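Local coordinates for hemolysin-related protein (Vibrio cholerae serotype O1, PDB 5V6F), which binds mannose-containing glycans through the second beta-prism lectin domain of the biofilm protein RbmC, at residues M25-R28 with A32-A35; G73-N76 with Y80-V83; A84-F87 with S93-L96. One frame throughout, in Å; residues are numbered along the deposited sequence.

Overall arrangement
Three hairpin contacts follow one another along this beta-prism domain, none enclosing another. Interaction 1 closes the short turn between strands 24-29 and 33-37 in one sheet of the prism. Interaction 2 then closes the turn between strands 65-75 and 80-89, and interaction 3, starting where interaction 2 leaves off on strand 80-89, adds strand 94-98 to the same sheet. Interactions 1 and 2 both reach the glycan; Ala32 packs on Tyr75, and a probable backbone hydrogen bond from Ile33 N to Ile82 O links them. Interaction 3 does not touch the glycan but meets interaction 1 in the interior, where Met25 lies against Phe87, and Leu27 against both Phe87 and Ile85.

Interaction 1: residues M25-R28 with A32-A35; sequences MYLR and AIDA. With MAN (alpha-D-mannopyranose), chain B.
A classic beta bulge in the hairpin of strands 24-29 and 33-37 brings Asp34 and Ala35 together opposite Arg28, in the glycan pocket of this beta-prism lectin. Arg28 and Ala35 form an antiparallel hydrogen-bonded pair, with Arg28 N donating a hydrogen bond to Ala35 O at 3.0 Å. In return Arg28 O takes two donors, Ala35 N at 3.2 Å and Asp34 N at 2.8 Å, both arriving from the same face of its carbonyl plane. This double grip pulls the extra residue into the pairing, and the Asp34 carboxylate points to the sugar.

Arginine suits its place by lying over a small neighbour. Its chain bends at chi3 (-85°), which lays one face of the guanidinium over the methyl of Ala35, with NH2 3.6 Å from Ala35 CB. Arg28 NH1 is hydrogen-bonded to the backbone oxygens of Gly46 and Gly53 and stands 5.2 Å from Asp34 OD2, while the carboxylate binds the sugar. On the core side of the hairpin, the Leu27 CD2 methyl loosely meets the Ile33 CG2 branch, and Ile85 and Phe87 also pack on Leu27.

A short acidic side chain is apt where two sugar hydroxyls must be received at once. The mannose is also held by the backbone of Phe31, Thr51, Gly53 and Gly54. Ala32 N donates to mannose O6 at 2.9 Å, and that hydroxyl in turn donates a hydrogen bond to Asp34 OD1 at 2.7 Å, while the other carboxylate oxygen, Asp34 OD2, accepts from mannose O4 at 2.5 Å.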
loop_
_atom_site.group_PDB
_atom_site.type_symbol
_atom_site.label_atom_id
_atom_site.label_comp_id
_atom_site.label_asym_id
_atom_site.label_seq_id
_atom_site.Cartn_x
_atom_site.Cartn_y
_atom_site.Cartn_z
ATOM N N MET A 25 2.928 8.248 -4.309
ATOM C CA MET A 25 3.061 6.994 -3.579
ATOM C C MET A 25 3.597 5.947 -4.545
ATOM O O MET A 25 2.997 5.711 -5.602
ATOM C CB MET A 25 1.713 6.562 -2.998
ATOM C CG MET A 25 1.734 5.272 -2.216
ATOM S SD MET A 25 0.053 4.841 -1.739
ATOM C CE MET A 25 0.342 3.361 -0.774
ATOM N N TYR A 26 4.727 5.335 -4.194
ATOM C CA TYR A 26 5.367 4.316 -5.014
ATOM C C TYR A 26 5.168 2.945 -4.383
ATOM O O TYR A 26 5.219 2.801 -3.157
ATOM C CB TYR A 26 6.865 4.595 -5.177
ATOM C CG TYR A 26 7.201 5.677 -6.177
ATOM C CD1 TYR A 26 7.295 7.007 -5.789
ATOM C CD2 TYR A 26 7.441 5.366 -7.512
ATOM C CE1 TYR A 26 7.609 8.000 -6.706
ATOM C CE2 TYR A 26 7.750 6.353 -8.433
ATOM C CZ TYR A 26 7.832 7.666 -8.025
ATOM O OH TYR A 26 8.149 8.653 -8.936
ATOM N N LEU A 27 4.951 1.938 -5.228
ATOM C CA LEU A 27 4.742 0.576 -4.767
ATOM C C LEU A 27 5.496 -0.399 -5.655
ATOM O O LEU A 27 5.563 -0.217 -6.875
ATOM C CB LEU A 27 3.258 0.196 -4.773
ATOM C CG LEU A 27 2.315 1.036 -3.913
ATOM C CD1 LEU A 27 1.731 2.199 -4.709
ATOM C CD2 LEU A 27 1.217 0.152 -3.339
ATOM N N ARG A 28 6.071 -1.424 -5.029
ATOM C CA ARG A 28 6.454 -2.651 -5.712
ATOM C C ARG A 28 5.404 -3.707 -5.404
ATOM O O ARG A 28 4.988 -3.853 -4.249
ATOM C CB ARG A 28 7.839 -3.133 -5.274
ATOM C CG ARG A 28 8.985 -2.434 -5.990
ATOM C CD ARG A 28 10.324 -3.139 -5.759
ATOM N NE ARG A 28 10.980 -2.723 -4.517
ATOM C CZ ARG A 28 11.000 -3.421 -3.380
ATOM N NH1 ARG A 28 10.392 -4.599 -3.279
ATOM N NH2 ARG A 28 11.638 -2.933 -2.325
ATOM N N ALA A 32 1.268 -9.881 -4.406
ATOM C CA ALA A 32 0.957 -9.182 -3.166
ATOM C C ALA A 32 1.574 -7.792 -3.255
ATOM O O ALA A 32 2.081 -7.388 -4.306
ATOM C CB ALA A 32 1.465 -9.967 -1.951
ATOM N N ILE A 33 1.527 -7.051 -2.153
ATOM C CA ILE A 33 2.168 -5.743 -2.065
ATOM C C ILE A 33 3.522 -5.941 -1.391
ATOM O O ILE A 33 3.597 -6.301 -0.209
ATOM C CB ILE A 33 1.295 -4.732 -1.307
ATOM C CG1 ILE A 33 -0.056 -4.533 -2.015
ATOM C CG2 ILE A 33 2.034 -3.401 -1.151
ATOM C CD1 ILE A 33 0.025 -4.101 -3.482
ATOM N N ASP A 34 4.602 -5.704 -2.141
ATOM C CA ASP A 34 5.950 -5.960 -1.648
ATOM C C ASP A 34 6.533 -4.786 -0.869
ATOM O O ASP A 34 7.231 -4.997 0.129
ATOM C CB ASP A 34 6.887 -6.297 -2.814
ATOM C CG ASP A 34 6.506 -7.585 -3.517
ATOM O OD1 ASP A 34 5.616 -7.548 -4.393
ATOM O OD2 ASP A 34 7.101 -8.637 -3.192
ATOM N N ALA A 35 6.262 -3.553 -1.300
ATOM C CA ALA A 35 6.862 -2.388 -0.665
ATOM C C ALA A 35 6.083 -1.132 -1.034
ATOM O O ALA A 35 5.495 -1.046 -2.116
ATOM C CB ALA A 35 8.329 -2.228 -1.072
HETATM C C1 MAN B . 5.294 -12.847 -7.155
HETATM C C2 MAN B . 6.515 -12.134 -7.712
HETATM C C3 MAN B . 7.440 -11.765 -6.564
HETATM C C4 MAN B . 6.676 -11.005 -5.449
HETATM C C5 MAN B . 5.398 -11.779 -5.029
HETATM C C6 MAN B . 4.500 -11.010 -4.051
HETATM O O2 MAN B . 6.157 -10.909 -8.340
HETATM O O3 MAN B . 8.552 -10.999 -7.023
HETATM O O4 MAN B . 7.509 -10.863 -4.313
HETATM O O5 MAN B . 4.619 -12.078 -6.199
HETATM O O6 MAN B . 4.153 -9.757 -4.641
#

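Interaction 2: residues G73-N76 with Y80-V83. With BMA (beta-D-mannopyranose), chain C; MAN (alpha-D-mannopyranose), chain B.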
loop_
_atom_site.group_PDB
_atom_site.type_symbol
_atom_site.label_atom_id
_atom_site.label_comp_id
_atom_site.label_asym_id
_atom_site.label_seq_id
_atom_site.Cartn_x
_atom_site.Cartn_y
_atom_site.Cartn_z
ATOM N N GLY A 73 -4.981 -10.646 3.570
ATOM C CA GLY A 73 -5.336 -12.004 3.936
ATOM C C GLY A 73 -4.121 -12.864 4.193
ATOM O O GLY A 73 -2.991 -12.381 4.289
ATOM N N LEU A 74 -4.389 -14.163 4.310
ATOM C CA LEU A 74 -3.365 -15.173 4.546
ATOM C C LEU A 74 -2.754 -15.554 3.206
ATOM O O LEU A 74 -3.301 -16.374 2.465
ATOM C CB LEU A 74 -3.960 -16.387 5.251
ATOM C CG LEU A 74 -2.992 -17.533 5.549
ATOM C CD1 LEU A 74 -1.838 -17.073 6.424
ATOM C CD2 LEU A 74 -3.731 -18.679 6.220
ATOM N N TYR A 75 -1.618 -14.937 2.897
ATOM C CA TYR A 75 -0.913 -15.180 1.649
ATOM C C TYR A 75 -0.523 -16.648 1.528
ATOM O O TYR A 75 -0.106 -17.280 2.502
ATOM C CB TYR A 75 0.321 -14.281 1.601
ATOM C CG TYR A 75 1.066 -14.239 0.292
ATOM C CD1 TYR A 75 0.415 -13.946 -0.901
ATOM C CD2 TYR A 75 2.436 -14.458 0.253
ATOM C CE1 TYR A 75 1.107 -13.894 -2.099
ATOM C CE2 TYR A 75 3.135 -14.403 -0.940
ATOM C CZ TYR A 75 2.467 -14.118 -2.112
ATOM O OH TYR A 75 3.146 -14.061 -3.308
ATOM N N ASN A 76 -0.643 -17.188 0.311
ATOM C CA ASN A 76 -0.459 -18.620 0.108
ATOM C C ASN A 76 0.961 -19.090 0.396
ATOM O O ASN A 76 1.160 -20.280 0.663
ATOM C CB ASN A 76 -0.823 -19.008 -1.322
ATOM C CG ASN A 76 -2.314 -19.059 -1.551
ATOM O OD1 ASN A 76 -3.118 -19.069 -0.614
ATOM N ND2 ASN A 76 -2.694 -19.096 -2.806
ATOM N N TYR A 80 0.017 -13.176 7.108
ATOM C CA TYR A 80 -1.033 -12.209 6.824
ATOM C C TYR A 80 -0.400 -10.910 6.337
ATOM O O TYR A 80 0.408 -10.302 7.047
ATOM C CB TYR A 80 -1.887 -11.960 8.069
ATOM C CG TYR A 80 -2.912 -13.043 8.317
ATOM C CD1 TYR A 80 -4.171 -12.980 7.738
ATOM C CD2 TYR A 80 -2.611 -14.138 9.115
ATOM C CE1 TYR A 80 -5.110 -13.972 7.956
ATOM C CE2 TYR A 80 -3.544 -15.135 9.340
ATOM C CZ TYR A 80 -4.789 -15.046 8.756
ATOM O OH TYR A 80 -5.723 -16.034 8.968
ATOM N N HIS A 81 -0.774 -10.482 5.132
ATOM C CA HIS A 81 -0.235 -9.258 4.553
ATOM C C HIS A 81 -1.308 -8.589 3.709
ATOM O O HIS A 81 -2.384 -9.142 3.478
ATOM C CB HIS A 81 0.989 -9.519 3.665
ATOM C CG HIS A 81 1.881 -10.619 4.145
ATOM N ND1 HIS A 81 2.958 -10.398 4.977
ATOM C CD2 HIS A 81 1.876 -11.946 3.882
ATOM C CE1 HIS A 81 3.567 -11.544 5.218
ATOM N NE2 HIS A 81 2.933 -12.499 4.564
ATOM N N ILE A 82 -0.990 -7.387 3.237
ATOM C CA ILE A 82 -1.776 -6.750 2.189
ATOM C C ILE A 82 -1.397 -7.395 0.866
ATOM O O ILE A 82 -0.212 -7.467 0.513
ATOM C CB ILE A 82 -1.532 -5.232 2.169
ATOM C CG1 ILE A 82 -2.092 -4.598 3.450
ATOM C CG2 ILE A 82 -2.148 -4.602 0.906
ATOM C CD1 ILE A 82 -1.901 -3.084 3.554
ATOM N N VAL A 83 -2.396 -7.879 0.133
ATOM C CA VAL A 83 -2.147 -8.545 -1.136
ATOM C C VAL A 83 -2.602 -7.721 -2.335
ATOM O O VAL A 83 -2.063 -7.917 -3.434
ATOM C CB VAL A 83 -2.782 -9.953 -1.176
ATOM C CG1 VAL A 83 -2.110 -10.854 -0.141
ATOM C CG2 VAL A 83 -4.292 -9.900 -0.952
HETATM C C1 BMA C . 5.930 -18.270 -6.105
HETATM C C2 BMA C . 7.121 -18.170 -5.159
HETATM C C3 BMA C . 6.799 -17.153 -4.037
HETATM C C4 BMA C . 6.202 -15.847 -4.574
HETATM C C5 BMA C . 5.082 -16.129 -5.591
HETATM C C6 BMA C . 4.597 -14.891 -6.292
HETATM O O1 BMA C . 6.289 -19.094 -7.188
HETATM O O2 BMA C . 8.277 -17.706 -5.848
HETATM O O3 BMA C . 7.943 -16.818 -3.280
HETATM O O4 BMA C . 5.702 -15.068 -3.472
HETATM O O5 BMA C . 5.588 -17.018 -6.609
HETATM O O6 BMA C . 5.730 -14.106 -6.630
HETATM C C1 MAN B . 5.294 -12.847 -7.155
HETATM C C2 MAN B . 6.515 -12.134 -7.712
HETATM C C3 MAN B . 7.440 -11.765 -6.564
HETATM C C4 MAN B . 6.676 -11.005 -5.449
HETATM C C5 MAN B . 5.398 -11.779 -5.029
HETATM C C6 MAN B . 4.500 -11.010 -4.051
HETATM O O2 MAN B . 6.157 -10.909 -8.340
HETATM O O3 MAN B . 8.552 -10.999 -7.023
HETATM O O4 MAN B . 7.509 -10.863 -4.313
HETATM O O5 MAN B . 4.619 -12.078 -6.199
HETATM O O6 MAN B . 4.153 -9.757 -4.641
#
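Leu74 CB lies over one face of the Tyr80 ring, 4.0 Å from its centroid, a CH-pi contact, and Leu74 CD1 lies over the same face, nearest Tyr80 CE2 (3.9 Å). The Tyr9 ring meets Tyr80 edge-to-face. The His81 ring offers its edge: CD2 meets Tyr75 CB at 3.6 Å, nearly in the ring plane. Tyr75 has beta-mannose O4 at its own edge, with Tyr75 OH hydrogen-bonded to that oxygen at 2.8 Å. Its CG lies anti to the backbone N (chi1 -171°), which directs the ring toward the sugar, past Val83 CG1, 4.1 Å from Tyr75 CD1. A tyrosine fits here because its length places a hydroxyl at the sugar while its ring packs obliquely against Val83. His81 is held at both nitrogens, ND1 by Glu132 and NE2 by Gly78 O, which fixes its rotation.

Gly73 and His81 make the hydrogen-bonded pair, Gly73 N to His81 O and His81 N to Gly73 O, both 3.0 Å. These residues end the hairpin of strands 65-75 and 80-89; Trp77 and Trp129 meet the Tyr75 and His81 rings, and Ile82 bonds through its backbone to Ile33 and Val131 of strands 33-37 and 131-137.

Interaction 3: residues A84-F87 with S93-L96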
loop_
_atom_site.group_PDB
_atom_site.type_symbol
_atom_site.label_atom_id
_atom_site.label_comp_id
_atom_site.label_asym_id
_atom_site.label_seq_id
_atom_site.Cartn_x
_atom_site.Cartn_y
_atom_site.Cartn_z
ATOM N N ALA A 84 -3.542 -6.791 -2.164
ATOM C CA ALA A 84 -3.982 -5.973 -3.281
ATOM C C ALA A 84 -4.487 -4.631 -2.774
ATOM O O ALA A 84 -5.060 -4.534 -1.684
ATOM C CB ALA A 84 -5.081 -6.672 -4.089
ATOM N N ILE A 85 -4.262 -3.595 -3.580
ATOM C CA ILE A 85 -4.838 -2.276 -3.343
ATOM C C ILE A 85 -5.419 -1.772 -4.650
ATOM O O ILE A 85 -4.712 -1.698 -5.664
ATOM C CB ILE A 85 -3.814 -1.255 -2.813
ATOM C CG1 ILE A 85 -3.074 -1.794 -1.591
ATOM C CG2 ILE A 85 -4.528 0.052 -2.452
ATOM C CD1 ILE A 85 -1.837 -1.002 -1.252
ATOM N N LYS A 86 -6.695 -1.409 -4.620
ATOM C CA LYS A 86 -7.338 -0.728 -5.732
ATOM C C LYS A 86 -7.412 0.759 -5.405
ATOM O O LYS A 86 -8.030 1.149 -4.410
ATOM C CB LYS A 86 -8.732 -1.297 -5.990
ATOM C CG LYS A 86 -9.481 -0.611 -7.113
ATOM C CD LYS A 86 -10.869 -1.199 -7.280
ATOM C CE LYS A 86 -11.733 -0.325 -8.161
ATOM N NZ LYS A 86 -13.139 -0.819 -8.207
ATOM N N PHE A 87 -6.770 1.576 -6.233
ATOM C CA PHE A 87 -6.776 3.026 -6.085
ATOM C C PHE A 87 -7.779 3.613 -7.072
ATOM O O PHE A 87 -7.639 3.422 -8.282
ATOM C CB PHE A 87 -5.387 3.611 -6.347
ATOM C CG PHE A 87 -4.302 3.070 -5.449
ATOM C CD1 PHE A 87 -3.601 1.929 -5.795
ATOM C CD2 PHE A 87 -3.950 3.735 -4.286
ATOM C CE1 PHE A 87 -2.585 1.446 -4.982
ATOM C CE2 PHE A 87 -2.937 3.255 -3.466
ATOM C CZ PHE A 87 -2.253 2.115 -3.818
ATOM N N SER A 93 -11.112 6.983 -12.671
ATOM C CA SER A 93 -10.377 5.792 -13.058
ATOM C C SER A 93 -9.889 5.044 -11.824
ATOM O O SER A 93 -9.872 5.572 -10.707
ATOM C CB SER A 93 -9.190 6.163 -13.947
ATOM O OG SER A 93 -8.215 6.877 -13.210
ATOM N N SER A 94 -9.487 3.796 -12.035
ATOM C CA SER A 94 -8.939 2.997 -10.956
ATOM C C SER A 94 -7.806 2.133 -11.488
ATOM O O SER A 94 -7.747 1.812 -12.678
ATOM C CB SER A 94 -10.010 2.120 -10.290
ATOM O OG SER A 94 -10.457 1.102 -11.163
ATOM N N VAL A 95 -6.896 1.783 -10.590
ATOM C CA VAL A 95 -5.814 0.851 -10.873
ATOM C C VAL A 95 -5.737 -0.127 -9.712
ATOM O O VAL A 95 -5.881 0.264 -8.549
ATOM C CB VAL A 95 -4.467 1.581 -11.081
ATOM C CG1 VAL A 95 -4.227 2.592 -9.980
ATOM C CG2 VAL A 95 -3.301 0.589 -11.155
ATOM N N LEU A 96 -5.528 -1.400 -10.033
ATOM C CA LEU A 96 -5.408 -2.462 -9.043
ATOM C C LEU A 96 -3.975 -2.970 -9.056
ATOM O O LEU A 96 -3.513 -3.504 -10.068
ATOM C CB LEU A 96 -6.375 -3.609 -9.336
ATOM C CG LEU A 96 -6.300 -4.797 -8.370
ATOM C CD1 LEU A 96 -6.899 -4.425 -7.035
ATOM C CD2 LEU A 96 -6.992 -6.023 -8.947
#
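Ala84 touches Leu96 first, its CB 4.1 Å from Leu96 CD1; its small methyl lies beside the longer leucine that reaches across from the edge strand. Ile85, next along, turns its side chain away from 93-96 toward the interior, and contributes through its backbone: Ile85 O receives the CA-H of Leu96. Its CG2 also lies over one face of the Phe87 ring, so these two same-side residues of one strand pack together.

Lys86 pairs with Leu96 as the antiparallel non-hydrogen-bonded pair, both side chains on the outer face, which suits a long charged chain with an aliphatic stem. Lys86 CB lies 3.8 Å from Leu96 CD1. With CG anti to the backbone N (chi1 178°) and the remainder extended, the lysine leads away from the sheet past Ser94, its CE 3.6 Å from Ser94 OG, a contact of carbon with hydroxyl. The backbone adds a CA-H contact from Lys86 to Val95 O.

Phe87 closes the walk with the hydrogen-bonded pair. Phe87 N donates to Val95 O at 2.8 Å, and Val95 N returns the bond to Phe87 O at 2.9 Å. Phe87 O also receives the CA-H of Ser94. On the inner face Phe87 CB meets Val95 CG1 at 3.9 Å, a compact branched partner for the base of a large ring.

Strand 80-89 is thus flanked by edge strand 94-98 on one side and strand 65-75 on the other, where Ala84 and Lys86 bond through their backbones to Thr71 and Glu69. On the core side, Phe87 packs on Met25 of strand 24-29 and, like Val95, on Ile60 of strand 55-61.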